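Local atomic coordinates of mandelate racemase/muconate lactonizing enzyme/Enolase superfamily (Rhodobacter sphaeroides, PDB entry 2HZG), a protein that belongs to the mandelate racemase/muconate lactonizing enzyme branch of the enolase superfamily and carries a sodium ion at its barrel's acidic metal site. Residues 128-139 / 319-330. Sequence-based numbering, arbitrary orientation.
Sequences YSASHGKRPYAS and FAGLEADRICEY
Y137 lays one ring face over E329 CA, which sits 3.7 Å from the ring centroid, a CH-pi contact, while I327 CD1 meets the ring edge 3.4 Å from Y137 CD2. The ring gets there because Y137 CG stands between its backbone N and carbonyl carbon (chi1 70°), folding the side chain across to the neighbouring strand. P136 CB packs against C328 SG and Y330 CB on the other side of the sheet. Nearer the segment starts, one face of the Y128 ring receives the turn at G321, whose CA makes a CH-pi contact 3.7 Å from the ring centroid. K134 passes its CE over one face of the F319 ring.

That lysine then ends among backbone oxygens: K134 NZ donates to F319 O at 2.9 Å and to D325 O at 2.8 Å, and a water links it to E323 O. L322 N reaches F319 O from the opposite face of its plane, so the type I turn 319-322 and the ammonium share one acceptor. H132 stacks on E323, ring and carboxylate planes 6° apart, and its backbone N bonds A320 O almost straight (174°).

Along the strands, R135 N to R326 O, C328 N to R135 O, Y137 N to C328 O, Y330 N to Y137 O and S139 N to Y330 O define a parallel register pairing R135 with I327 through A138 with Y330. S139 OG donates to E329 OE2 (2.6 Å), which accepts on its anti lone pair; K165 forms a salt bridge to the same oxygen and a hydrogen bond to Y137 OH. The E329 side chain lies about 5 Å from the sodium ion of D199, E227 and E254. This parallel pairing of first strand 135-141 with eighth strand 327-331 closes the modified TIM barrel, (beta/alpha)7beta, of the enolase superfamily.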
loop_
_atom_site.group_PDB
_atom_site.type_symbol
_atom_site.label_atom_id
_atom_site.label_comp_id
_atom_site.label_asym_id
_atom_site.label_seq_id
_atom_site.Cartn_x
_atom_site.Cartn_y
_atom_site.Cartn_z
ATOM N N TYR A 128 25.703 -13.792 -1.369
ATOM C CA TYR A 128 26.285 -14.329 -0.142
ATOM C C TYR A 128 27.258 -15.467 -0.462
ATOM O O TYR A 128 27.060 -16.199 -1.428
ATOM C CB TYR A 128 25.200 -14.785 0.836
ATOM C CG TYR A 128 24.450 -13.649 1.527
ATOM C CD1 TYR A 128 25.138 -12.649 2.236
ATOM C CD2 TYR A 128 23.049 -13.598 1.502
ATOM C CE1 TYR A 128 24.458 -11.620 2.887
ATOM C CE2 TYR A 128 22.352 -12.559 2.157
ATOM C CZ TYR A 128 23.063 -11.583 2.850
ATOM O OH TYR A 128 22.385 -10.567 3.484
ATOM N N SER A 129 28.306 -15.600 0.345
ATOM C CA SER A 129 29.312 -16.642 0.124
ATOM C C SER A 129 28.975 -17.930 0.871
ATOM O O SER A 129 29.515 -18.998 0.559
ATOM C CB SER A 129 30.718 -16.150 0.512
ATOM O OG SER A 129 30.865 -16.028 1.918
ATOM N N ALA A 130 28.076 -17.821 1.848
ATOM C CA ALA A 130 27.704 -18.949 2.694
ATOM C C ALA A 130 26.259 -18.789 3.177
ATOM O O ALA A 130 25.733 -17.671 3.196
ATOM C CB ALA A 130 28.668 -19.050 3.887
ATOM N N SER A 131 25.634 -19.916 3.530
ATOM C CA SER A 131 24.344 -19.936 4.212
ATOM C C SER A 131 24.537 -20.468 5.637
ATOM O O SER A 131 24.787 -21.659 5.857
ATOM C CB SER A 131 23.340 -20.785 3.455
ATOM O OG SER A 131 22.120 -20.893 4.157
ATOM N N HIS A 132 24.419 -19.562 6.596
ATOM C CA HIS A 132 24.707 -19.861 7.997
ATOM C C HIS A 132 23.487 -20.371 8.752
ATOM O O HIS A 132 22.340 -20.012 8.433
ATOM C CB HIS A 132 25.263 -18.600 8.675
ATOM C CG HIS A 132 26.557 -18.126 8.087
ATOM N ND1 HIS A 132 27.742 -18.811 8.249
ATOM C CD2 HIS A 132 26.856 -17.027 7.355
ATOM C CE1 HIS A 132 28.714 -18.164 7.627
ATOM N NE2 HIS A 132 28.204 -17.074 7.082
ATOM N N GLY A 133 23.750 -21.196 9.765
ATOM C CA GLY A 133 22.709 -21.751 10.608
ATOM C C GLY A 133 21.962 -20.700 11.404
ATOM O O GLY A 133 22.555 -19.769 11.964
ATOM N N LYS A 134 20.645 -20.830 11.401
ATOM C CA LYS A 134 19.782 -19.952 12.178
ATOM C C LYS A 134 19.070 -20.769 13.234
ATOM O O LYS A 134 18.676 -21.907 12.996
ATOM C CB LYS A 134 18.739 -19.266 11.287
ATOM C CG LYS A 134 19.302 -18.649 10.010
ATOM C CD LYS A 134 20.120 -17.403 10.318
ATOM C CE LYS A 134 20.633 -16.771 9.044
ATOM N NZ LYS A 134 21.705 -15.824 9.381
ATOM N N ARG A 135 18.889 -20.162 14.399
ATOM C CA ARG A 135 18.222 -20.806 15.511
ATOM C C ARG A 135 16.723 -20.454 15.447
ATOM O O ARG A 135 16.348 -19.297 15.676
ATOM C CB ARG A 135 18.886 -20.347 16.822
ATOM C CG ARG A 135 18.210 -20.859 18.089
ATOM C CD ARG A 135 18.498 -22.341 18.332
ATOM N NE ARG A 135 19.937 -22.613 18.405
ATOM C CZ ARG A 135 20.471 -23.834 18.458
ATOM N NH1 ARG A 135 19.691 -24.911 18.455
ATOM N NH2 ARG A 135 21.785 -23.972 18.516
ATOM N N PRO A 136 15.870 -21.453 15.126
ATOM C CA PRO A 136 14.447 -21.198 14.870
ATOM C C PRO A 136 13.669 -20.972 16.169
ATOM O O PRO A 136 13.833 -21.728 17.142
ATOM C CB PRO A 136 13.970 -22.484 14.170
ATOM C CG PRO A 136 14.891 -23.574 14.734
ATOM C CD PRO A 136 16.221 -22.882 14.985
ATOM N N TYR A 137 12.855 -19.920 16.203
ATOM C CA TYR A 137 11.921 -19.775 17.304
ATOM C C TYR A 137 10.574 -20.271 16.823
ATOM O O TYR A 137 10.221 -20.079 15.661
ATOM C CB TYR A 137 11.904 -18.342 17.845
ATOM C CG TYR A 137 11.282 -17.254 16.966
ATOM C CD1 TYR A 137 9.885 -17.124 16.842
ATOM C CD2 TYR A 137 12.085 -16.316 16.327
ATOM C CE1 TYR A 137 9.315 -16.085 16.050
ATOM C CE2 TYR A 137 11.526 -15.257 15.561
ATOM C CZ TYR A 137 10.142 -15.172 15.427
ATOM O OH TYR A 137 9.585 -14.171 14.675
ATOM N N ALA A 138 9.852 -20.965 17.696
ATOM C CA ALA A 138 8.558 -21.509 17.356
ATOM C C ALA A 138 7.559 -20.373 17.302
ATOM O O ALA A 138 7.359 -19.673 18.298
ATOM C CB ALA A 138 8.121 -22.588 18.395
ATOM N N SER A 139 6.926 -20.184 16.145
ATOM C CA SER A 139 6.032 -19.063 15.985
ATOM C C SER A 139 4.592 -19.528 16.031
ATOM O O SER A 139 4.155 -20.295 15.181
ATOM C CB SER A 139 6.333 -18.276 14.694
ATOM O OG SER A 139 5.702 -17.014 14.772
ATOM N N PHE A 319 19.174 -13.026 4.513
ATOM C CA PHE A 319 20.140 -12.919 5.604
ATOM C C PHE A 319 20.936 -14.200 5.815
ATOM O O PHE A 319 21.557 -14.379 6.861
ATOM C CB PHE A 319 19.514 -12.342 6.913
ATOM C CG PHE A 319 18.583 -13.289 7.699
ATOM C CD1 PHE A 319 18.854 -13.576 9.048
ATOM C CD2 PHE A 319 17.399 -13.796 7.139
ATOM C CE1 PHE A 319 18.002 -14.369 9.807
ATOM C CE2 PHE A 319 16.547 -14.608 7.872
ATOM C CZ PHE A 319 16.842 -14.900 9.231
ATOM N N ALA A 320 20.946 -15.065 4.792
ATOM C CA ALA A 320 21.663 -16.342 4.839
ATOM C C ALA A 320 23.137 -16.133 5.195
ATOM O O ALA A 320 23.702 -16.859 6.003
ATOM C CB ALA A 320 21.547 -17.071 3.498
ATOM N N GLY A 321 23.758 -15.129 4.584
ATOM C CA GLY A 321 25.187 -14.901 4.764
ATOM C C GLY A 321 25.540 -14.010 5.928
ATOM O O GLY A 321 26.715 -13.719 6.135
ATOM N N LEU A 322 24.537 -13.579 6.696
ATOM C CA LEU A 322 24.783 -12.770 7.890
ATOM C C LEU A 322 24.840 -13.648 9.140
ATOM O O LEU A 322 23.819 -13.931 9.786
ATOM C CB LEU A 322 23.727 -11.670 8.031
ATOM C CG LEU A 322 23.539 -10.741 6.833
ATOM C CD1 LEU A 322 22.497 -9.684 7.206
ATOM C CD2 LEU A 322 24.859 -10.086 6.397
ATOM N N GLU A 323 26.051 -14.101 9.461
ATOM C CA GLU A 323 26.231 -15.114 10.468
ATOM C C GLU A 323 25.688 -14.735 11.842
ATOM O O GLU A 323 25.113 -15.587 12.517
ATOM C CB GLU A 323 27.698 -15.505 10.570
ATOM C CG GLU A 323 27.910 -16.710 11.487
ATOM C CD GLU A 323 29.329 -17.247 11.450
ATOM O OE1 GLU A 323 30.192 -16.662 10.747
ATOM O OE2 GLU A 323 29.568 -18.267 12.125
ATOM N N ALA A 324 25.847 -13.471 12.241
ATOM C CA ALA A 324 25.467 -13.034 13.580
ATOM C C ALA A 324 23.958 -12.833 13.732
ATOM O O ALA A 324 23.443 -12.887 14.843
ATOM C CB ALA A 324 26.239 -11.756 13.992
ATOM N N ASP A 325 23.253 -12.601 12.624
ATOM C CA ASP A 325 21.788 -12.530 12.672
ATOM C C ASP A 325 21.228 -13.940 12.713
ATOM O O ASP A 325 20.770 -14.484 11.716
ATOM C CB ASP A 325 21.240 -11.672 11.526
ATOM C CG ASP A 325 21.473 -10.177 11.774
ATOM O OD1 ASP A 325 22.272 -9.820 12.659
ATOM O OD2 ASP A 325 20.862 -9.349 11.106
ATOM N N ARG A 326 21.305 -14.531 13.896
ATOM C CA ARG A 326 21.164 -15.981 14.045
ATOM C C ARG A 326 19.767 -16.475 14.313
ATOM O O ARG A 326 19.504 -17.645 14.175
ATOM C CB ARG A 326 22.094 -16.499 15.147
ATOM C CG ARG A 326 23.539 -16.285 14.800
ATOM C CD ARG A 326 24.502 -17.268 15.487
ATOM N NE ARG A 326 25.863 -17.108 14.965
ATOM C CZ ARG A 326 26.731 -16.181 15.386
ATOM N NH1 ARG A 326 26.384 -15.325 16.349
ATOM N NH2 ARG A 326 27.949 -16.103 14.842
ATOM N N ILE A 327 18.861 -15.627 14.736
ATOM C CA ILE A 327 17.534 -16.174 14.972
ATOM C C ILE A 327 16.642 -16.049 13.717
ATOM O O ILE A 327 16.834 -15.136 12.900
ATOM C CB ILE A 327 16.883 -15.601 16.229
ATOM C CG1 ILE A 327 16.111 -14.351 15.914
ATOM C CG2 ILE A 327 17.942 -15.344 17.345
ATOM C CD1 ILE A 327 14.842 -14.333 16.654
ATOM N N CYS A 328 15.725 -17.001 13.551
ATOM C CA CYS A 328 14.744 -16.930 12.485
ATOM C C CYS A 328 13.396 -17.336 13.009
ATOM O O CYS A 328 13.299 -18.127 13.957
ATOM C CB CYS A 328 15.133 -17.805 11.280
ATOM S SG CYS A 328 15.138 -19.589 11.608
ATOM N N GLU A 329 12.361 -16.791 12.383
ATOM C CA GLU A 329 10.999 -17.221 12.630
ATOM C C GLU A 329 10.714 -18.562 11.965
ATOM O O GLU A 329 11.022 -18.773 10.785
ATOM C CB GLU A 329 9.987 -16.170 12.158
ATOM C CG GLU A 329 8.564 -16.487 12.568
ATOM C CD GLU A 329 7.584 -15.337 12.360
ATOM O OE1 GLU A 329 7.894 -14.417 11.568
ATOM O OE2 GLU A 329 6.473 -15.363 12.973
ATOM N N TYR A 330 10.091 -19.449 12.728
ATOM C CA TYR A 330 9.722 -20.760 12.238
ATOM C C TYR A 330 8.242 -21.032 12.527
ATOM O O TYR A 330 7.858 -21.123 13.681
ATOM C CB TYR A 330 10.608 -21.845 12.885
ATOM C CG TYR A 330 10.395 -23.204 12.266
ATOM C CD1 TYR A 330 11.132 -23.611 11.140
ATOM C CD2 TYR A 330 9.411 -24.058 12.753
ATOM C CE1 TYR A 330 10.900 -24.867 10.545
ATOM C CE2 TYR A 330 9.173 -25.305 12.171
ATOM C CZ TYR A 330 9.931 -25.701 11.075
ATOM O OH TYR A 330 9.678 -26.926 10.508
HETATM O O HOH W 1 29.294 -15.177 5.372
HETATM O O HOH W 2 23.532 -17.174 11.104
HETATM O O HOH W 3 24.781 -19.890 13.642
#